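Local coordinates for putative uncharacterized protein (Chaetomium thermophilum, PDB 5IJP), which binds inositol hexakisphosphate through its SPX domain and probably acts as an inositol polyphosphate sensor in phosphate homeostasis, at residues 48-53 / 146-151; 140-145 / 155-160. All coordinates share one frame; numbering follows the deposited sequence.

Interaction 1 (48-53 / 146-151); sequences REWTED and KKHDKM. With IHP (inositol hexakisphosphate), chain C.
Trp50 and His148 meet as an offset edge-to-face aromatic pair. The edge of His148 is turned toward the face of the five-membered ring of Trp50, with planes at 80° and centroids 5.5 Å apart. The nearest atoms are Trp50 NE1 and His148 NE2, at 3.8 Å. Both nitrogens are hydrogen-bonded to Glu55 OE1 on helix 52-97, so one carboxylate oxygen bridges the two buried side chains. At the other ring nitrogen, His148 ND1 donates to Asp149 OD1 at 3.2 Å. This bond is nearly straight (168°) and lies in the ring plane. With a carboxylate at each nitrogen, the imidazole is fixed in rotation and may be biased toward its charged form. Trp154 meets Trp50 edge-to-face, and Phe58 lies nearly parallel to His148.

Lys147 and Met151, on the same helix end, belong to the ligand pocket. Lys147 bends at its last two torsions, and its NZ donates to O41 of inositol hexakisphosphate at 2.8 Å and weakly to O43. Met151, extended beyond CG, places CE beside the phosphate of O41. The contact joins the loop just ahead of helix 52-97 to the ligand-binding end of helix 110-151, in the helical bundle of an SPX domain.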
loop_
_atom_site.group_PDB
_atom_site.type_symbol
_atom_site.label_atom_id
_atom_site.label_comp_id
_atom_site.label_asym_id
_atom_site.label_seq_id
_atom_site.Cartn_x
_atom_site.Cartn_y
_atom_site.Cartn_z
ATOM N N ARG A 48 27.536 -18.827 -7.583
ATOM C CA ARG A 48 27.975 -17.720 -8.440
ATOM C C ARG A 48 27.855 -16.361 -7.739
ATOM O O ARG A 48 26.982 -16.178 -6.886
ATOM C CB ARG A 48 27.222 -17.721 -9.782
ATOM C CG ARG A 48 27.664 -18.831 -10.729
ATOM C CD ARG A 48 27.053 -18.677 -12.108
ATOM N NE ARG A 48 27.496 -19.732 -13.021
ATOM C CZ ARG A 48 28.536 -19.632 -13.845
ATOM N NH1 ARG A 48 29.256 -18.518 -13.886
ATOM N NH2 ARG A 48 28.862 -20.646 -14.636
ATOM N N GLU A 49 28.753 -15.421 -8.090
ATOM C CA GLU A 49 28.818 -14.072 -7.522
ATOM C C GLU A 49 27.812 -13.119 -8.179
ATOM O O GLU A 49 27.419 -13.334 -9.328
ATOM C CB GLU A 49 30.243 -13.518 -7.659
ATOM C CG GLU A 49 30.687 -12.658 -6.491
ATOM C CD GLU A 49 32.157 -12.294 -6.525
ATOM O OE1 GLU A 49 32.523 -11.371 -7.286
ATOM O OE2 GLU A 49 32.946 -12.940 -5.797
ATOM N N TRP A 50 27.403 -12.066 -7.446
ATOM C CA TRP A 50 26.465 -11.049 -7.924
ATOM C C TRP A 50 27.220 -10.001 -8.745
ATOM O O TRP A 50 28.251 -9.491 -8.294
ATOM C CB TRP A 50 25.733 -10.400 -6.740
ATOM C CG TRP A 50 24.492 -9.650 -7.119
ATOM C CD1 TRP A 50 24.335 -8.297 -7.168
ATOM C CD2 TRP A 50 23.218 -10.215 -7.461
ATOM N NE1 TRP A 50 23.044 -7.982 -7.524
ATOM C CE2 TRP A 50 22.334 -9.141 -7.704
ATOM C CE3 TRP A 50 22.730 -11.530 -7.565
ATOM C CZ2 TRP A 50 20.997 -9.339 -8.066
ATOM C CZ3 TRP A 50 21.406 -11.725 -7.929
ATOM C CH2 TRP A 50 20.555 -10.639 -8.177
ATOM N N THR A 51 26.718 -9.702 -9.958
ATOM C CA THR A 51 27.338 -8.747 -10.887
ATOM C C THR A 51 26.515 -7.471 -11.089
ATOM O O THR A 51 25.431 -7.330 -10.516
ATOM C CB THR A 51 27.631 -9.422 -12.243
ATOM O OG1 THR A 51 26.422 -9.941 -12.796
ATOM C CG2 THR A 51 28.682 -10.507 -12.150
ATOM N N GLU A 52 27.043 -6.546 -11.920
ATOM C CA GLU A 52 26.420 -5.280 -12.309
ATOM C C GLU A 52 25.174 -5.572 -13.162
ATOM O O GLU A 52 24.169 -4.870 -13.035
ATOM C CB GLU A 52 27.429 -4.429 -13.102
ATOM C CG GLU A 52 27.036 -2.971 -13.268
ATOM C CD GLU A 52 27.900 -2.207 -14.250
ATOM O OE1 GLU A 52 27.709 -2.386 -15.475
ATOM O OE2 GLU A 52 28.763 -1.421 -13.797
ATOM N N ASP A 53 25.247 -6.619 -14.017
ATOM C CA ASP A 53 24.159 -7.070 -14.890
ATOM C C ASP A 53 23.022 -7.687 -14.072
ATOM O O ASP A 53 21.855 -7.481 -14.408
ATOM C CB ASP A 53 24.672 -8.072 -15.940
ATOM C CG ASP A 53 25.771 -7.543 -16.843
ATOM O OD1 ASP A 53 25.592 -6.447 -17.422
ATOM O OD2 ASP A 53 26.790 -8.245 -17.010
ATOM N N LYS A 146 16.547 -5.251 2.232
ATOM C CA LYS A 146 17.509 -5.650 3.265
ATOM C C LYS A 146 18.043 -7.063 2.987
ATOM O O LYS A 146 19.197 -7.349 3.313
ATOM C CB LYS A 146 16.902 -5.561 4.672
ATOM C CG LYS A 146 17.942 -5.222 5.734
ATOM C CD LYS A 146 17.567 -5.745 7.108
ATOM C CE LYS A 146 18.679 -5.504 8.099
ATOM N NZ LYS A 146 18.460 -6.242 9.368
ATOM N N LYS A 147 17.209 -7.929 2.366
ATOM C CA LYS A 147 17.564 -9.297 1.974
ATOM C C LYS A 147 18.613 -9.245 0.855
ATOM O O LYS A 147 19.534 -10.060 0.848
ATOM C CB LYS A 147 16.316 -10.066 1.507
ATOM C CG LYS A 147 16.503 -11.581 1.424
ATOM C CD LYS A 147 15.310 -12.270 0.760
ATOM C CE LYS A 147 14.261 -12.756 1.737
ATOM N NZ LYS A 147 14.686 -13.997 2.440
ATOM N N HIS A 148 18.471 -8.270 -0.074
ATOM C CA HIS A 148 19.386 -8.021 -1.192
ATOM C C HIS A 148 20.755 -7.583 -0.657
ATOM O O HIS A 148 21.776 -8.112 -1.093
ATOM C CB HIS A 148 18.789 -6.959 -2.142
ATOM C CG HIS A 148 19.737 -6.457 -3.189
ATOM N ND1 HIS A 148 20.507 -5.328 -2.982
ATOM C CD2 HIS A 148 20.001 -6.943 -4.424
ATOM C CE1 HIS A 148 21.221 -5.174 -4.084
ATOM N NE2 HIS A 148 20.945 -6.117 -4.982
ATOM N N ASP A 149 20.764 -6.639 0.307
ATOM C CA ASP A 149 21.966 -6.102 0.951
ATOM C C ASP A 149 22.715 -7.152 1.782
ATOM O O ASP A 149 23.934 -7.053 1.927
ATOM C CB ASP A 149 21.608 -4.881 1.819
ATOM C CG ASP A 149 21.047 -3.680 1.070
ATOM O OD1 ASP A 149 20.703 -3.825 -0.127
ATOM O OD2 ASP A 149 20.952 -2.594 1.681
ATOM N N LYS A 150 21.985 -8.150 2.319
ATOM C CA LYS A 150 22.539 -9.232 3.137
ATOM C C LYS A 150 23.055 -10.415 2.311
ATOM O O LYS A 150 24.083 -10.990 2.668
ATOM C CB LYS A 150 21.515 -9.708 4.181
ATOM C CG LYS A 150 21.442 -8.823 5.425
ATOM C CD LYS A 150 20.281 -9.203 6.352
ATOM C CE LYS A 150 20.594 -10.324 7.321
ATOM N NZ LYS A 150 21.500 -9.885 8.415
ATOM N N MET A 151 22.344 -10.786 1.226
ATOM C CA MET A 151 22.709 -11.916 0.363
ATOM C C MET A 151 23.820 -11.594 -0.638
ATOM O O MET A 151 24.796 -12.341 -0.724
ATOM C CB MET A 151 21.481 -12.457 -0.391
ATOM C CG MET A 151 20.576 -13.327 0.445
ATOM S SD MET A 151 19.237 -14.007 -0.563
ATOM C CE MET A 151 18.425 -15.020 0.634
HETATM C C1 IHP C . 14.500 -17.051 4.319
HETATM C C2 IHP C . 13.617 -16.762 5.525
HETATM C C3 IHP C . 12.136 -16.802 5.170
HETATM C C4 IHP C . 11.761 -18.106 4.478
HETATM C C5 IHP C . 12.644 -18.386 3.270
HETATM C C6 IHP C . 14.119 -18.363 3.648
HETATM O O11 IHP C . 15.862 -17.160 4.781
HETATM P P1 IHP C . 17.238 -16.561 4.153
HETATM O O21 IHP C . 18.338 -16.637 5.159
HETATM O O31 IHP C . 17.522 -17.392 2.900
HETATM O O41 IHP C . 16.928 -15.124 3.721
HETATM O O12 IHP C . 13.932 -15.440 6.010
HETATM P P2 IHP C . 14.477 -15.051 7.503
HETATM O O22 IHP C . 16.004 -15.056 7.404
HETATM O O32 IHP C . 13.962 -16.002 8.538
HETATM O O42 IHP C . 14.024 -13.609 7.750
HETATM O O13 IHP C . 11.830 -15.694 4.296
HETATM P P3 IHP C . 10.954 -14.367 4.562
HETATM O O23 IHP C . 9.665 -14.460 3.825
HETATM O O33 IHP C . 10.763 -14.230 6.076
HETATM O O43 IHP C . 11.821 -13.201 4.095
HETATM O O14 IHP C . 10.393 -18.006 4.029
HETATM P P4 IHP C . 9.061 -18.581 4.825
HETATM O O24 IHP C . 7.956 -17.548 4.585
HETATM O O34 IHP C . 8.702 -19.937 4.315
HETATM O O44 IHP C . 9.384 -18.580 6.325
HETATM O O15 IHP C . 12.326 -19.706 2.780
HETATM P P5 IHP C . 11.648 -20.214 1.423
HETATM O O25 IHP C . 11.939 -19.158 0.348
HETATM O O35 IHP C . 10.138 -20.226 1.682
HETATM O O45 IHP C . 12.179 -21.562 1.062
HETATM O O16 IHP C . 14.895 -18.485 2.436
HETATM P P6 IHP C . 15.437 -19.723 1.581
HETATM O O26 IHP C . 14.908 -21.002 2.247
HETATM O O36 IHP C . 16.928 -19.683 1.507
HETATM O O46 IHP C . 14.777 -19.599 0.205
#

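Interaction 2 (140-145 / 155-160); sequences GFYKII and RLKPVF
The Tyr142 ring carries the ammonium of Lys157 over one face. Lys157 NZ stands 3.7 Å above the plane of the Tyr142 ring, off-centre and nearer the CD2-CE2 side. Lys157 NZ is 4.1 Å from the centroid of the Tyr142 ring and 26° off the ring normal, which makes a cation-pi contact. The nearest ring atom to Lys157 NZ is Tyr142 CE2, at 3.7 Å. The lysine chain turns at chi3 and again at chi4, and these bends carry its end back across the tyrosine.

The second flat group, Phe160, has Leu156 O at its edge, in the ring plane. Ile145 CD1 comes obliquely to this ring and lies 3.7 Å from Phe160 CB.

Ile145 projects from helix 110-151 and uses both branches. CD1 goes to Phe160, while Ile145 CG2 lies 3.7 Å from the backbone N of Lys157. That same Ile145 CG2 is 4.2 Å from Leu156 CB. The first torsion of Ile145 (chi1 -76°, CG1 beside the backbone N) leaves CG2 facing Leu156 and Lys157, where helix 157-165 begins. Leu62 of helix 52-97 also packs on Phe160.

No hydrogen bond crosses between the two segments. The contact rests on apolar packing on the inner side and, at Tyr142 on the more exposed side, on the lysine charge. Asp149, one turn further along helix 110-151, adds a directional link by accepting a hydrogen bond from Leu156 N.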
loop_
_atom_site.group_PDB
_atom_site.type_symbol
_atom_site.label_atom_id
_atom_site.label_comp_id
_atom_site.label_asym_id
_atom_site.label_seq_id
_atom_site.Cartn_x
_atom_site.Cartn_y
_atom_site.Cartn_z
ATOM N N GLY A 140 7.046 -5.355 2.697
ATOM C CA GLY A 140 7.486 -6.233 1.617
ATOM C C GLY A 140 8.724 -5.745 0.899
ATOM O O GLY A 140 9.674 -6.513 0.720
ATOM N N PHE A 141 8.729 -4.457 0.500
ATOM C CA PHE A 141 9.871 -3.832 -0.167
ATOM C C PHE A 141 11.029 -3.632 0.809
ATOM O O PHE A 141 12.172 -3.901 0.448
ATOM C CB PHE A 141 9.481 -2.507 -0.841
ATOM C CG PHE A 141 8.593 -2.655 -2.054
ATOM C CD1 PHE A 141 9.124 -3.020 -3.286
ATOM C CD2 PHE A 141 7.232 -2.395 -1.974
ATOM C CE1 PHE A 141 8.302 -3.150 -4.408
ATOM C CE2 PHE A 141 6.409 -2.530 -3.094
ATOM C CZ PHE A 141 6.949 -2.905 -4.303
ATOM N N TYR A 142 10.724 -3.211 2.054
ATOM C CA TYR A 142 11.695 -2.986 3.132
ATOM C C TYR A 142 12.473 -4.267 3.463
ATOM O O TYR A 142 13.690 -4.210 3.653
ATOM C CB TYR A 142 10.976 -2.468 4.388
ATOM C CG TYR A 142 11.789 -1.495 5.211
ATOM C CD1 TYR A 142 11.652 -0.122 5.037
ATOM C CD2 TYR A 142 12.676 -1.946 6.184
ATOM C CE1 TYR A 142 12.394 0.781 5.799
ATOM C CE2 TYR A 142 13.427 -1.054 6.947
ATOM C CZ TYR A 142 13.281 0.310 6.754
ATOM O OH TYR A 142 14.017 1.192 7.508
ATOM N N LYS A 143 11.768 -5.417 3.511
ATOM C CA LYS A 143 12.351 -6.725 3.811
ATOM C C LYS A 143 13.178 -7.286 2.655
ATOM O O LYS A 143 14.247 -7.844 2.906
ATOM C CB LYS A 143 11.266 -7.726 4.234
ATOM C CG LYS A 143 11.458 -8.285 5.636
ATOM C CD LYS A 143 10.459 -7.700 6.624
ATOM C CE LYS A 143 10.603 -8.306 7.997
ATOM N NZ LYS A 143 9.563 -7.801 8.931
ATOM N N ILE A 144 12.687 -7.151 1.402
ATOM C CA ILE A 144 13.378 -7.666 0.213
ATOM C C ILE A 144 14.643 -6.837 -0.117
ATOM O O ILE A 144 15.619 -7.412 -0.606
ATOM C CB ILE A 144 12.418 -7.855 -1.005
ATOM C CG1 ILE A 144 12.942 -8.922 -1.990
ATOM C CG2 ILE A 144 12.063 -6.549 -1.720
ATOM C CD1 ILE A 144 12.480 -10.348 -1.699
ATOM N N ILE A 145 14.638 -5.514 0.179
ATOM C CA ILE A 145 15.789 -4.629 -0.042
ATOM C C ILE A 145 16.909 -4.979 0.956
ATOM O O ILE A 145 18.072 -5.058 0.555
ATOM C CB ILE A 145 15.386 -3.121 -0.071
ATOM C CG1 ILE A 145 14.707 -2.778 -1.417
ATOM C CG2 ILE A 145 16.584 -2.183 0.183
ATOM C CD1 ILE A 145 13.698 -1.625 -1.388
ATOM N N ARG A 155 24.547 -2.779 -1.749
ATOM C CA ARG A 155 23.529 -2.047 -0.995
ATOM C C ARG A 155 22.578 -1.246 -1.882
ATOM O O ARG A 155 23.027 -0.473 -2.730
ATOM C CB ARG A 155 24.167 -1.166 0.089
ATOM C CG ARG A 155 24.322 -1.884 1.423
ATOM C CD ARG A 155 25.447 -1.302 2.255
ATOM N NE ARG A 155 26.738 -1.910 1.926
ATOM C CZ ARG A 155 27.272 -2.941 2.574
ATOM N NH1 ARG A 155 26.635 -3.492 3.601
ATOM N NH2 ARG A 155 28.448 -3.428 2.203
ATOM N N LEU A 156 21.260 -1.452 -1.684
ATOM C CA LEU A 156 20.189 -0.764 -2.410
ATOM C C LEU A 156 19.394 0.196 -1.520
ATOM O O LEU A 156 18.670 1.052 -2.034
ATOM C CB LEU A 156 19.238 -1.758 -3.102
ATOM C CG LEU A 156 19.502 -2.060 -4.580
ATOM C CD1 LEU A 156 18.476 -3.035 -5.122
ATOM C CD2 LEU A 156 19.503 -0.794 -5.432
ATOM N N LYS A 157 19.549 0.061 -0.191
ATOM C CA LYS A 157 18.878 0.861 0.833
ATOM C C LYS A 157 19.142 2.390 0.753
ATOM O O LYS A 157 18.165 3.114 0.938
ATOM C CB LYS A 157 19.200 0.328 2.240
ATOM C CG LYS A 157 18.115 0.620 3.277
ATOM C CD LYS A 157 18.325 -0.146 4.589
ATOM C CE LYS A 157 17.740 -1.544 4.586
ATOM N NZ LYS A 157 16.252 -1.534 4.622
ATOM N N PRO A 158 20.376 2.921 0.483
ATOM C CA PRO A 158 20.562 4.390 0.474
ATOM C C PRO A 158 19.571 5.224 -0.349
ATOM O O PRO A 158 19.144 6.270 0.144
ATOM C CB PRO A 158 21.989 4.562 -0.044
ATOM C CG PRO A 158 22.683 3.340 0.395
ATOM C CD PRO A 158 21.671 2.237 0.267
ATOM N N VAL A 159 19.198 4.787 -1.570
ATOM C CA VAL A 159 18.257 5.565 -2.393
ATOM C C VAL A 159 16.817 5.031 -2.300
ATOM O O VAL A 159 15.878 5.803 -2.499
ATOM C CB VAL A 159 18.696 5.781 -3.871
ATOM C CG1 VAL A 159 20.043 6.494 -3.961
ATOM C CG2 VAL A 159 18.697 4.483 -4.678
ATOM N N PHE A 160 16.642 3.729 -2.008
ATOM C CA PHE A 160 15.313 3.125 -1.922
ATOM C C PHE A 160 14.577 3.425 -0.606
ATOM O O PHE A 160 13.357 3.241 -0.559
ATOM C CB PHE A 160 15.361 1.619 -2.211
ATOM C CG PHE A 160 15.210 1.289 -3.679
ATOM C CD1 PHE A 160 16.325 1.081 -4.481
ATOM C CD2 PHE A 160 13.950 1.206 -4.263
ATOM C CE1 PHE A 160 16.183 0.788 -5.842
ATOM C CE2 PHE A 160 13.809 0.916 -5.624
ATOM C CZ PHE A 160 14.927 0.707 -6.404
#

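How the interactions relate
Both contacts use helix 110-151, on successive turns near its C-terminal end. Interaction 1 brings it to the loop just ahead of helix 52-97, and interaction 2 to the start of helix 157-165. The first is small and buried, and its polar aromatic groups depend on carboxylates. The second is larger and only partly buried, with an aliphatic centre and a charged outer edge. Asp149 links them directly: its OD1, which also receives His148, probably accepts a hydrogen bond from Leu156 N at 2.9 Å. His148 also packs on Leu156. Segment 146-151 supplies residues of the ligand pocket, whereas the Tyr142 side chain is about 11 Å from the inositol hexakisphosphate.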